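Side-chain contacts in protein ElaA (Escherichia coli, PDB 5Z6N), which probably catalyses the transfer of an acetyl group from acetyl coenzyme A to an amine, as other members of the GNAT superfamily do: residues V14-A19 against H50-K55; A19-R24 against Q37-D42; C25-V30 against V82-R87; A63-S68 against L100-H105; Q94-T99 against Q121-S126. All coordinates share one frame; numbering follows the deposited sequence.

Contact 1. Residues V14-A19 against H50-K55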
# COMPACT_ATOMS: atom_id res chain seq x y z
N VAL B 14 3.10 -11.17 7.11
CA VAL B 14 2.04 -10.52 6.34
C VAL B 14 1.51 -9.30 7.08
O VAL B 14 1.27 -8.24 6.47
CB VAL B 14 0.93 -11.54 6.02
CG1 VAL B 14 -0.39 -10.86 5.86
CG2 VAL B 14 1.27 -12.28 4.74
N SER B 15 1.34 -9.40 8.40
CA SER B 15 0.82 -8.27 9.16
C SER B 15 1.86 -7.17 9.36
O SER B 15 1.50 -6.00 9.52
CB SER B 15 0.29 -8.74 10.52
OG SER B 15 1.35 -9.19 11.35
N GLN B 16 3.14 -7.53 9.35
CA GLN B 16 4.18 -6.50 9.42
C GLN B 16 4.26 -5.70 8.13
O GLN B 16 4.44 -4.48 8.17
CB GLN B 16 5.53 -7.15 9.74
CG GLN B 16 5.70 -7.53 11.20
CD GLN B 16 7.05 -8.15 11.48
OE1 GLN B 16 7.56 -8.94 10.69
NE2 GLN B 16 7.65 -7.79 12.61
N LEU B 17 4.12 -6.37 6.98
CA LEU B 17 4.09 -5.65 5.71
C LEU B 17 2.86 -4.77 5.61
O LEU B 17 2.94 -3.61 5.18
CB LEU B 17 4.12 -6.65 4.55
CG LEU B 17 3.95 -5.97 3.19
CD1 LEU B 17 5.06 -4.97 2.95
CD2 LEU B 17 3.87 -6.99 2.06
N TYR B 18 1.70 -5.30 6.00
CA TYR B 18 0.47 -4.51 5.94
C TYR B 18 0.57 -3.24 6.75
O TYR B 18 0.08 -2.18 6.34
CB TYR B 18 -0.72 -5.35 6.42
CG TYR B 18 -2.04 -4.75 6.02
CD1 TYR B 18 -2.53 -4.92 4.73
CD2 TYR B 18 -2.80 -4.00 6.91
CE1 TYR B 18 -3.74 -4.38 4.35
CE2 TYR B 18 -4.01 -3.44 6.54
CZ TYR B 18 -4.48 -3.64 5.25
OH TYR B 18 -5.68 -3.09 4.86
N ALA B 19 1.21 -3.31 7.92
CA ALA B 19 1.24 -2.18 8.84
C ALA B 19 2.08 -1.03 8.30
O ALA B 19 1.76 0.14 8.54
CB ALA B 19 1.75 -2.63 10.20
N HIS B 50 13.97 -3.05 6.63
CA HIS B 50 12.97 -2.12 7.12
C HIS B 50 13.08 -2.00 8.64
O HIS B 50 13.33 -2.99 9.33
CB HIS B 50 11.54 -2.54 6.74
CG HIS B 50 11.40 -2.98 5.31
ND1 HIS B 50 11.87 -4.19 4.84
CD2 HIS B 50 10.86 -2.34 4.23
CE1 HIS B 50 11.60 -4.29 3.55
NE2 HIS B 50 11.00 -3.18 3.16
N ILE B 51 12.88 -0.78 9.14
CA ILE B 51 12.96 -0.49 10.56
C ILE B 51 11.61 0.06 11.00
O ILE B 51 11.08 1.00 10.40
CB ILE B 51 14.11 0.49 10.85
CG1 ILE B 51 15.43 -0.22 10.54
CG2 ILE B 51 14.06 0.98 12.30
CD1 ILE B 51 16.62 0.66 10.48
N LEU B 52 11.04 -0.56 12.04
CA LEU B 52 9.68 -0.29 12.49
C LEU B 52 9.71 0.10 13.95
O LEU B 52 10.33 -0.59 14.77
CB LEU B 52 8.77 -1.51 12.29
CG LEU B 52 8.92 -2.38 11.03
CD1 LEU B 52 8.09 -3.64 11.12
CD2 LEU B 52 8.52 -1.60 9.82
N GLY B 53 9.03 1.19 14.29
CA GLY B 53 8.83 1.56 15.68
C GLY B 53 7.43 1.19 16.13
O GLY B 53 6.45 1.69 15.56
N TRP B 54 7.31 0.32 17.13
CA TRP B 54 6.02 -0.17 17.60
C TRP B 54 5.72 0.36 18.99
O TRP B 54 6.56 0.30 19.89
CB TRP B 54 5.99 -1.70 17.61
CG TRP B 54 5.87 -2.31 16.25
CD1 TRP B 54 6.87 -2.81 15.47
CD2 TRP B 54 4.66 -2.49 15.50
NE1 TRP B 54 6.37 -3.28 14.28
CE2 TRP B 54 5.01 -3.10 14.28
CE3 TRP B 54 3.31 -2.20 15.74
CZ2 TRP B 54 4.06 -3.41 13.30
CZ3 TRP B 54 2.38 -2.51 14.78
CH2 TRP B 54 2.76 -3.11 13.57
N LYS B 55 4.50 0.89 19.16
CA LYS B 55 4.00 1.34 20.46
C LYS B 55 2.70 0.58 20.73
O LYS B 55 1.61 1.05 20.40
CB LYS B 55 3.78 2.86 20.47
CG LYS B 55 3.32 3.39 21.81
CD LYS B 55 3.28 4.91 21.85
CE LYS B 55 3.46 5.42 23.26
NZ LYS B 55 4.14 4.41 24.13
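Q16 lies beside L52 with its amide tethered: OE1 takes a hydrogen bond from the backbone N of S13, just before the helix. This leaves Q16 NE2 beside the methyl CD1 of L52, a loose 4.4 Å contact. The pair belongs to the helix-on-sheet packing of the GNAT fold, with helix 14-31 lying on one face of the sheet and strand 49-54 beneath it. The backbones stay separate, with CA of Q16 and CA of L52 8.8 Å apart, so side chains make the join. L52 and W54 both point toward the helix, while I51, just before L52, turns to the other face and packs against helix 91-106. W54 has CG anti to its carbonyl carbon (chi1 -75°), which sends the indole out to the helix. The benzene end of the ring does the touching, and the methyl of A19 meets it obliquely. W54 also packs on E3 and Q5 of strand 3-8. Elsewhere on the helix, Y18 OH bonds to G41 N and D43 OD2 of the second subunit. The closest approach is A19 CB to W54 CH2, 3.6 Å, and A19 CB also sits 3.9 Å from W54 CZ2.

Contact 2. Residues A19-R24 against Q37-D42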
# COMPACT_ATOMS: atom_id res chain seq x y z
N ALA B 19 1.21 -3.31 7.92
CA ALA B 19 1.24 -2.18 8.84
C ALA B 19 2.08 -1.03 8.30
O ALA B 19 1.76 0.14 8.54
CB ALA B 19 1.75 -2.63 10.20
N LEU B 20 3.16 -1.33 7.57
CA LEU B 20 4.07 -0.27 7.15
C LEU B 20 3.66 0.39 5.84
O LEU B 20 3.90 1.58 5.65
CB LEU B 20 5.51 -0.79 7.07
CG LEU B 20 5.88 -1.93 6.13
CD1 LEU B 20 6.31 -1.40 4.77
CD2 LEU B 20 6.99 -2.75 6.75
N LEU B 21 3.03 -0.36 4.92
CA LEU B 21 2.47 0.28 3.74
C LEU B 21 1.24 1.11 4.09
O LEU B 21 1.02 2.18 3.51
CB LEU B 21 2.13 -0.77 2.68
CG LEU B 21 3.28 -1.67 2.20
CD1 LEU B 21 2.73 -2.81 1.36
CD2 LEU B 21 4.30 -0.87 1.43
N GLN B 22 0.44 0.62 5.03
CA GLN B 22 -0.74 1.37 5.47
C GLN B 22 -0.34 2.68 6.14
O GLN B 22 -1.01 3.70 5.96
CB GLN B 22 -1.57 0.51 6.42
CG GLN B 22 -2.45 1.27 7.38
CD GLN B 22 -3.16 0.35 8.38
OE1 GLN B 22 -4.25 -0.13 8.11
NE2 GLN B 22 -2.52 0.10 9.51
N LEU B 23 0.74 2.65 6.92
CA LEU B 23 1.25 3.87 7.53
C LEU B 23 1.96 4.76 6.52
O LEU B 23 1.86 5.99 6.60
CB LEU B 23 2.17 3.49 8.70
CG LEU B 23 2.74 4.51 9.68
CD1 LEU B 23 4.05 5.03 9.15
CD2 LEU B 23 1.76 5.65 9.95
N ARG B 24 2.64 4.16 5.54
CA ARG B 24 3.23 4.94 4.46
C ARG B 24 2.15 5.60 3.62
O ARG B 24 2.27 6.78 3.26
CB ARG B 24 4.12 4.05 3.59
CG ARG B 24 5.56 3.94 4.07
CD ARG B 24 6.16 2.61 3.65
NE ARG B 24 6.27 2.50 2.20
CZ ARG B 24 6.95 1.55 1.58
NH1 ARG B 24 6.99 1.51 0.25
NH2 ARG B 24 7.61 0.63 2.28
N GLN B 37 2.82 6.41 -6.53
CA GLN B 37 3.00 4.96 -6.39
C GLN B 37 3.93 4.69 -5.21
O GLN B 37 5.14 4.51 -5.35
CB GLN B 37 3.54 4.36 -7.68
CG GLN B 37 3.58 2.84 -7.70
CD GLN B 37 2.20 2.23 -7.85
OE1 GLN B 37 1.41 2.64 -8.71
NE2 GLN B 37 1.90 1.23 -7.02
N ASP B 38 3.33 4.63 -4.01
CA ASP B 38 4.11 4.38 -2.81
C ASP B 38 4.68 2.97 -2.78
O ASP B 38 5.76 2.74 -2.22
CB ASP B 38 3.26 4.63 -1.56
CG ASP B 38 3.93 4.15 -0.29
OD1 ASP B 38 5.08 4.58 -0.03
OD2 ASP B 38 3.33 3.33 0.43
N ILE B 39 3.98 2.02 -3.39
CA ILE B 39 4.36 0.61 -3.36
C ILE B 39 5.06 0.34 -4.70
O ILE B 39 4.43 0.03 -5.71
CB ILE B 39 3.16 -0.29 -3.12
CG1 ILE B 39 2.55 0.02 -1.75
CG2 ILE B 39 3.54 -1.74 -3.20
CD1 ILE B 39 1.06 -0.25 -1.66
N ASP B 40 6.39 0.47 -4.69
CA ASP B 40 7.17 0.54 -5.92
C ASP B 40 7.99 -0.71 -6.21
O ASP B 40 8.70 -0.75 -7.22
CB ASP B 40 8.10 1.76 -5.89
CG ASP B 40 8.99 1.78 -4.65
OD1 ASP B 40 9.03 0.77 -3.91
OD2 ASP B 40 9.65 2.81 -4.42
N GLY B 41 7.93 -1.73 -5.35
CA GLY B 41 8.72 -2.93 -5.57
C GLY B 41 9.95 -3.02 -4.70
O GLY B 41 10.31 -4.09 -4.22
N ASP B 42 10.59 -1.87 -4.46
CA ASP B 42 11.87 -1.79 -3.76
C ASP B 42 11.86 -2.40 -2.36
O ASP B 42 12.90 -2.44 -1.69
CB ASP B 42 12.34 -0.34 -3.69
CG ASP B 42 12.50 0.29 -5.06
OD1 ASP B 42 12.42 -0.44 -6.07
OD2 ASP B 42 12.69 1.52 -5.12
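The guanidinium of R24 and the carboxylate of D38 stand nearly square to each other, their planes 84° apart. R24 is turned side-on and uses two nitrogens on two different atoms of D38. Its NE points at OD1 of D38 on the syn side, an almost straight bond of 3.3 Å (166° at the hydrogen) within a salt bridge. Its NH1 bonds to the backbone O of D38 at 3.0 Å, from above the carbonyl plane. The arginine chain bends at chi3 (65°), which swings the flat group across D38. L21 lies over one face of this guanidinium, with CD2 3.6 Å above its plane. CD2 of L21 also meets CG1 of I39 at 3.7 Å, their side chains crossing at about a right angle. Both charged groups have further partners: R24 NH2 forms a salt bridge with D43, and D38 OD1 with R79 NE. This probably keeps buried D38 ionised. D40 OD1 accepts from the backbone N of D42 in an Asx turn. L21 also packs on L21 of the second subunit. This is the loop between helix 14-31 and strand 49-54 of the GNAT fold, pinned to the helix by buried ion pairs.

Contact 3. Residues C25-V30 against V82-R87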
# COMPACT_ATOMS: atom_id res chain seq x y z
N CYS B 25 1.10 4.85 3.28
CA CYS B 25 -0.03 5.43 2.56
C CYS B 25 -0.65 6.57 3.36
O CYS B 25 -0.94 7.64 2.81
CB CYS B 25 -1.06 4.34 2.27
SG CYS B 25 -2.39 4.83 1.16
N ALA B 26 -0.84 6.36 4.66
CA ALA B 26 -1.50 7.36 5.50
C ALA B 26 -0.72 8.67 5.56
O ALA B 26 -1.31 9.73 5.80
CB ALA B 26 -1.70 6.80 6.91
N VAL B 27 0.59 8.62 5.35
CA VAL B 27 1.43 9.81 5.51
C VAL B 27 1.86 10.44 4.20
O VAL B 27 1.77 11.66 4.03
CB VAL B 27 2.70 9.47 6.30
CG1 VAL B 27 3.69 10.62 6.22
CG2 VAL B 27 2.35 9.16 7.75
N PHE B 28 2.33 9.61 3.26
CA PHE B 28 2.92 10.14 2.03
C PHE B 28 1.86 10.24 0.94
O PHE B 28 2.03 11.03 0.01
CB PHE B 28 4.08 9.29 1.53
CG PHE B 28 5.26 9.26 2.46
CD1 PHE B 28 5.87 10.43 2.86
CD2 PHE B 28 5.75 8.05 2.91
CE1 PHE B 28 6.96 10.40 3.72
CE2 PHE B 28 6.84 8.02 3.76
CZ PHE B 28 7.44 9.19 4.17
N VAL B 29 0.78 9.47 1.03
CA VAL B 29 -0.30 9.54 0.05
C VAL B 29 -1.45 10.40 0.55
O VAL B 29 -1.83 11.37 -0.10
CB VAL B 29 -0.78 8.12 -0.32
CG1 VAL B 29 -2.01 8.20 -1.22
CG2 VAL B 29 0.33 7.35 -1.02
N VAL B 30 -2.00 10.06 1.71
CA VAL B 30 -3.23 10.67 2.21
C VAL B 30 -3.06 12.05 2.82
O VAL B 30 -3.71 13.02 2.40
CB VAL B 30 -3.87 9.77 3.28
CG1 VAL B 30 -5.17 10.37 3.78
CG2 VAL B 30 -4.13 8.38 2.71
N VAL B 82 7.36 9.42 11.33
CA VAL B 82 6.82 9.32 12.68
C VAL B 82 5.32 9.56 12.58
O VAL B 82 4.88 10.46 11.85
CB VAL B 82 7.47 10.34 13.64
CG1 VAL B 82 6.75 10.33 14.98
CG2 VAL B 82 8.95 10.05 13.81
N SER B 83 4.54 8.75 13.28
CA SER B 83 3.09 8.91 13.24
C SER B 83 2.68 10.20 13.94
O SER B 83 3.23 10.56 14.99
CB SER B 83 2.39 7.70 13.87
OG SER B 83 2.51 7.72 15.28
N GLU B 84 1.71 10.91 13.35
CA GLU B 84 1.46 12.30 13.71
C GLU B 84 1.04 12.47 15.16
O GLU B 84 1.23 13.55 15.73
CB GLU B 84 0.42 12.93 12.79
CG GLU B 84 -0.74 12.02 12.43
CD GLU B 84 -0.61 11.45 11.03
OE1 GLU B 84 0.12 10.46 10.85
OE2 GLU B 84 -1.23 12.02 10.11
N ALA B 85 0.48 11.43 15.78
CA ALA B 85 0.13 11.53 17.19
C ALA B 85 1.36 11.62 18.08
O ALA B 85 1.24 12.06 19.23
CB ALA B 85 -0.73 10.33 17.60
N LEU B 86 2.54 11.24 17.58
CA LEU B 86 3.72 11.08 18.42
C LEU B 86 4.86 12.02 18.05
O LEU B 86 6.01 11.76 18.42
CB LEU B 86 4.22 9.64 18.35
CG LEU B 86 3.66 8.61 19.33
CD1 LEU B 86 2.30 8.12 18.87
CD2 LEU B 86 4.63 7.46 19.49
N ARG B 87 4.59 13.11 17.33
CA ARG B 87 5.69 13.93 16.83
C ARG B 87 6.01 15.11 17.75
O ARG B 87 5.21 15.50 18.60
CB ARG B 87 5.42 14.44 15.42
CG ARG B 87 4.90 13.40 14.47
CD ARG B 87 4.37 14.03 13.18
NE ARG B 87 4.26 13.01 12.16
CZ ARG B 87 3.52 13.15 11.07
NH1 ARG B 87 2.84 14.27 10.87
NH2 ARG B 87 3.44 12.18 10.16
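The loop between strand 75-82 and helix 91-106, where GNAT enzymes commonly hold the pyrophosphate of acetyl coenzyme A, probably here too, brings E84 and R87 against V27 of helix 14-31. R87 probably corresponds to the first position of the Q/R-x-x-G-x-G/A signature, which is only partly kept here. One methyl, CG2 of V27, lies 4.0 Å from NH2 of R87, at the edge of the guanidinium and near its plane. CG2 of V27 is also 4.0 Å from OE1 of E84, whose side chain runs past it in the opposite direction. The R87 chain is extended from CG to NE, which carries its guanidinium out to the helix. R87 is fixed by its own loop: NE and NH2 both bond to the carbonyl O of V82, with NH2 at 2.8 Å and nearly in line with the C=O bond. Its NH1 makes a salt bridge with E31, just after the helical segment. E84 OE1 makes a long ion pair with R87 NH2 from well out of the guanidinium plane, so only charge is involved. V27 itself lies in a wider, pi-type turn of the helix. There C25 O accepts from V29 N at 3.1 Å and from V30 N at 2.9 Å.

Contact 4. Residues A63-S68 against L100-H105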
# COMPACT_ATOMS: atom_id res chain seq x y z
N ALA B 63 11.28 3.45 8.66
CA ALA B 63 12.20 3.87 7.61
C ALA B 63 12.71 2.63 6.90
O ALA B 63 12.84 1.56 7.51
CB ALA B 63 13.37 4.69 8.17
N ARG B 64 12.97 2.76 5.60
CA ARG B 64 13.49 1.66 4.81
C ARG B 64 14.85 2.02 4.24
O ARG B 64 15.19 3.20 4.06
CB ARG B 64 12.53 1.27 3.67
CG ARG B 64 12.89 1.85 2.31
CD ARG B 64 11.91 1.37 1.23
NE ARG B 64 11.91 2.29 0.10
CZ ARG B 64 11.12 2.15 -0.96
NH1 ARG B 64 10.27 1.13 -1.03
NH2 ARG B 64 11.17 3.02 -1.95
N ILE B 65 15.63 0.99 3.96
CA ILE B 65 17.03 1.11 3.57
C ILE B 65 17.24 0.35 2.28
O ILE B 65 17.01 -0.87 2.23
CB ILE B 65 17.96 0.58 4.67
CG1 ILE B 65 17.68 1.27 6.01
CG2 ILE B 65 19.39 0.73 4.27
CD1 ILE B 65 18.42 0.64 7.16
N LEU B 66 17.67 1.04 1.23
CA LEU B 66 17.95 0.42 -0.05
C LEU B 66 19.45 0.18 -0.20
O LEU B 66 20.26 1.09 0.01
CB LEU B 66 17.43 1.29 -1.20
CG LEU B 66 15.97 1.75 -1.08
CD1 LEU B 66 15.56 2.58 -2.27
CD2 LEU B 66 15.03 0.57 -0.90
N LYS B 67 19.81 -1.06 -0.54
CA LYS B 67 21.19 -1.44 -0.84
C LYS B 67 21.18 -1.88 -2.30
O LYS B 67 20.91 -3.04 -2.62
CB LYS B 67 21.70 -2.53 0.09
CG LYS B 67 23.08 -3.04 -0.27
CD LYS B 67 24.11 -1.91 -0.22
CE LYS B 67 25.35 -2.26 -1.02
NZ LYS B 67 25.40 -1.54 -2.33
N SER B 68 21.50 -0.97 -3.17
CA SER B 68 21.40 -1.23 -4.57
C SER B 68 22.24 -0.29 -5.41
O SER B 68 22.96 0.51 -4.89
CB SER B 68 19.94 -1.14 -5.02
OG SER B 68 19.44 0.17 -4.86
N LEU B 100 20.81 4.53 11.08
CA LEU B 100 22.21 4.69 10.72
C LEU B 100 23.07 3.62 11.39
O LEU B 100 24.04 3.14 10.78
CB LEU B 100 22.70 6.09 11.08
CG LEU B 100 22.11 7.19 10.21
CD1 LEU B 100 22.51 8.56 10.74
CD2 LEU B 100 22.58 7.02 8.77
N GLU B 101 22.74 3.24 12.63
CA GLU B 101 23.41 2.10 13.25
C GLU B 101 23.21 0.83 12.43
O GLU B 101 24.05 -0.07 12.46
CB GLU B 101 22.89 1.91 14.68
CG GLU B 101 23.39 0.64 15.37
CD GLU B 101 22.63 0.32 16.65
OE1 GLU B 101 21.52 0.87 16.83
OE2 GLU B 101 23.13 -0.49 17.46
N THR B 102 22.10 0.75 11.70
CA THR B 102 21.89 -0.37 10.78
C THR B 102 22.72 -0.21 9.51
O THR B 102 23.35 -1.17 9.06
CB THR B 102 20.40 -0.51 10.45
OG1 THR B 102 19.66 -0.72 11.66
CG2 THR B 102 20.17 -1.68 9.51
N CYS B 103 22.73 1.00 8.94
CA CYS B 103 23.61 1.27 7.80
C CYS B 103 25.07 1.09 8.19
O CYS B 103 25.85 0.49 7.45
CB CYS B 103 23.37 2.68 7.27
SG CYS B 103 21.68 3.04 6.75
N THR B 104 25.45 1.62 9.36
CA THR B 104 26.82 1.46 9.85
C THR B 104 27.19 -0.01 9.96
O THR B 104 28.19 -0.46 9.39
CB THR B 104 26.96 2.15 11.21
OG1 THR B 104 27.00 3.57 11.03
CG2 THR B 104 28.23 1.70 11.92
N HIS B 105 26.38 -0.78 10.70
CA HIS B 105 26.69 -2.19 10.93
C HIS B 105 26.77 -2.96 9.62
O HIS B 105 27.81 -3.54 9.29
CB HIS B 105 25.64 -2.80 11.86
CG HIS B 105 26.00 -4.16 12.37
ND1 HIS B 105 25.29 -4.80 13.36
CD2 HIS B 105 27.00 -5.01 12.02
CE1 HIS B 105 25.83 -5.98 13.61
NE2 HIS B 105 26.87 -6.13 12.81
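I65 meets T102 and C103 through the end of an extended side chain. Its CG1 is anti to the carbonyl carbon (chi1 -55°) and chi2 is also anti, which carries CD1 out from strand 59-67 to helix 91-106. CD1 of I65 rests 3.7 Å from CG2 of T102, and the two side chains cross obliquely. T102 places its methyl anti to the backbone N (chi1 -60° for OG1), so carbon faces the isoleucine. The hydroxyl OG1 instead bonds back to K98 O, one turn earlier in the helix. C103 adds its sulfur from beside T102. SG of C103 lies 4.1 Å from both CD1 and CG2 of I65, against both branches of that side chain. I51 of the neighbouring strand and T99 of the helix pack around the same methyl. R64, the preceding residue on the strand, faces the other side of the sheet and forms salt bridges with D40 and D43. The contact thus lies between the sheet and the helix on the face opposite helix 14-31, as in the GNAT fold. The segments hold by burying apolar surface, while the threonine hydroxyl has its main partner, K98 O, within its own helix.

Contact 5. Residues Q94-T99 against Q121-S126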
# COMPACT_ATOMS: atom_id res chain seq x y z
N GLN B 94 15.32 9.15 17.36
CA GLN B 94 15.59 7.76 17.69
C GLN B 94 15.53 6.87 16.45
O GLN B 94 16.38 5.99 16.27
CB GLN B 94 14.61 7.27 18.75
CG GLN B 94 14.97 7.69 20.16
CD GLN B 94 13.77 7.69 21.09
OE1 GLN B 94 13.62 8.59 21.92
NE2 GLN B 94 12.91 6.70 20.94
N LEU B 95 14.55 7.11 15.58
CA LEU B 95 14.45 6.33 14.34
C LEU B 95 15.69 6.50 13.48
O LEU B 95 16.24 5.52 12.96
CB LEU B 95 13.20 6.74 13.57
CG LEU B 95 13.11 6.37 12.09
CD1 LEU B 95 13.13 4.86 11.90
CD2 LEU B 95 11.88 6.98 11.45
N MET B 96 16.15 7.74 13.33
CA MET B 96 17.28 8.03 12.45
C MET B 96 18.55 7.35 12.95
O MET B 96 19.24 6.66 12.19
CB MET B 96 17.47 9.54 12.35
CG MET B 96 16.39 10.24 11.57
SD MET B 96 16.39 9.69 9.85
CE MET B 96 18.05 10.14 9.37
N SER B 97 18.88 7.54 14.22
CA SER B 97 20.14 7.02 14.75
C SER B 97 20.17 5.49 14.75
O SER B 97 21.24 4.90 14.55
CB SER B 97 20.37 7.55 16.17
OG SER B 97 19.20 7.40 16.96
N LYS B 98 19.03 4.84 14.96
CA LYS B 98 19.00 3.39 14.89
C LYS B 98 19.09 2.90 13.45
O LYS B 98 19.62 1.81 13.19
CB LYS B 98 17.74 2.85 15.57
CG LYS B 98 17.66 3.21 17.04
CD LYS B 98 16.54 2.45 17.75
CE LYS B 98 16.65 2.60 19.26
NZ LYS B 98 16.38 4.00 19.72
N THR B 99 18.58 3.69 12.50
CA THR B 99 18.67 3.34 11.09
C THR B 99 20.08 3.55 10.55
O THR B 99 20.52 2.82 9.65
CB THR B 99 17.65 4.14 10.27
OG1 THR B 99 16.33 3.85 10.75
CG2 THR B 99 17.71 3.78 8.80
N GLN B 121 15.81 19.99 6.62
CA GLN B 121 17.25 19.93 6.34
C GLN B 121 18.08 20.01 7.62
O GLN B 121 19.02 19.24 7.79
CB GLN B 121 17.63 21.05 5.37
CG GLN B 121 19.10 21.14 5.06
CD GLN B 121 19.38 22.09 3.92
OE1 GLN B 121 18.57 22.21 3.00
NE2 GLN B 121 20.52 22.78 3.98
N ASN B 122 17.75 20.94 8.51
CA ASN B 122 18.54 21.13 9.72
C ASN B 122 18.46 19.94 10.67
O ASN B 122 19.34 19.77 11.51
CB ASN B 122 18.10 22.40 10.46
CG ASN B 122 18.82 23.63 9.97
OD1 ASN B 122 18.20 24.59 9.53
ND2 ASN B 122 20.15 23.61 10.03
N PHE B 123 17.41 19.11 10.55
CA PHE B 123 17.26 17.95 11.41
C PHE B 123 18.12 16.79 10.92
O PHE B 123 18.66 16.02 11.73
CB PHE B 123 15.78 17.55 11.50
CG PHE B 123 15.54 16.16 12.04
CD1 PHE B 123 15.34 15.96 13.39
CD2 PHE B 123 15.43 15.06 11.19
CE1 PHE B 123 15.10 14.70 13.90
CE2 PHE B 123 15.18 13.80 11.69
CZ PHE B 123 15.01 13.62 13.06
N TYR B 124 18.27 16.64 9.60
CA TYR B 124 19.17 15.63 9.07
C TYR B 124 20.62 16.07 9.13
O TYR B 124 21.51 15.21 9.23
CB TYR B 124 18.79 15.29 7.62
CG TYR B 124 17.44 14.62 7.48
CD1 TYR B 124 17.19 13.39 8.09
CD2 TYR B 124 16.43 15.20 6.74
CE1 TYR B 124 15.96 12.77 7.96
CE2 TYR B 124 15.19 14.59 6.60
CZ TYR B 124 14.97 13.37 7.22
OH TYR B 124 13.74 12.75 7.09
N GLN B 125 20.89 17.37 9.07
CA GLN B 125 22.25 17.86 9.27
C GLN B 125 22.75 17.63 10.69
O GLN B 125 23.96 17.66 10.92
CB GLN B 125 22.35 19.35 8.93
CG GLN B 125 22.44 19.64 7.45
CD GLN B 125 22.37 21.12 7.13
OE1 GLN B 125 22.62 21.54 6.00
NE2 GLN B 125 22.02 21.93 8.12
N SER B 126 21.85 17.39 11.64
CA SER B 126 22.24 17.05 13.01
C SER B 126 22.61 15.58 13.16
O SER B 126 22.97 15.16 14.26
CB SER B 126 21.11 17.40 13.98
OG SER B 126 20.30 16.27 14.25
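M96 curls its side chain so that its thioether lies along the edge of the Y124 ring, a Met-aromatic contact. The sulfur SD of M96 is 5.0 Å from the Y124 ring centre and 89° off the ring normal, so it sits in the ring plane rather than over a face. SD of M96 comes 3.6 Å from CE1 of Y124. The methyl CE of M96 reaches the same edge, 3.6 Å from CD1 of Y124. Two bends bring the thioether round, chi2 -64° and chi3 -59°. The two side chains cross at about a right angle.

F123 touches further back on the methionine. Its CE2 lies 3.8 Å from CG of M96, which approaches the ring obliquely. The two aromatic residues also meet each other. CD2 of F123 is over one face of the Y124 ring, 3.9 Å above its plane and offset toward the rim. No hydrogen bond crosses the contact, which is apolar apart from the sulfur.

The sequence from F123 to F129 fits the F-Y-x-x-x-G-F pattern of the C-terminal part of GNAT domains. M96 belongs to helix 91-106, which follows the loop that probably binds the cofactor, as in other GNAT proteins. Around the contact, V80 of strand 75-82 and L114 of strand 112-117 touch both M96 and Y124. F129 of strand 129-131 closes on M96. Y124 also packs on A116 and on M146 of strand 143-148, which places short helix 121-124 beside helix 91-106 against these central and C-terminal strands.

From the N terminus, helix 14-31 makes the first three contacts in turn. Contact 1 closes the loop back from strand 49-54, and contact 2 closes a shorter loop within it. The two share A19. Contact 3 joins the end of the same helix to the loop after strand 75-82 and crosses both along the chain. All three also touch the second subunit. Contact 4 crosses contact 3 and puts strand 59-67 against helix 91-106, on the other face of the sheet. Contact 5 crosses contact 4 and ties that helix to helix 121-124. R64 links contacts 2 and 4 through its salt bridge to D40, and I51 joins contact 1 to contacts 4 and 5.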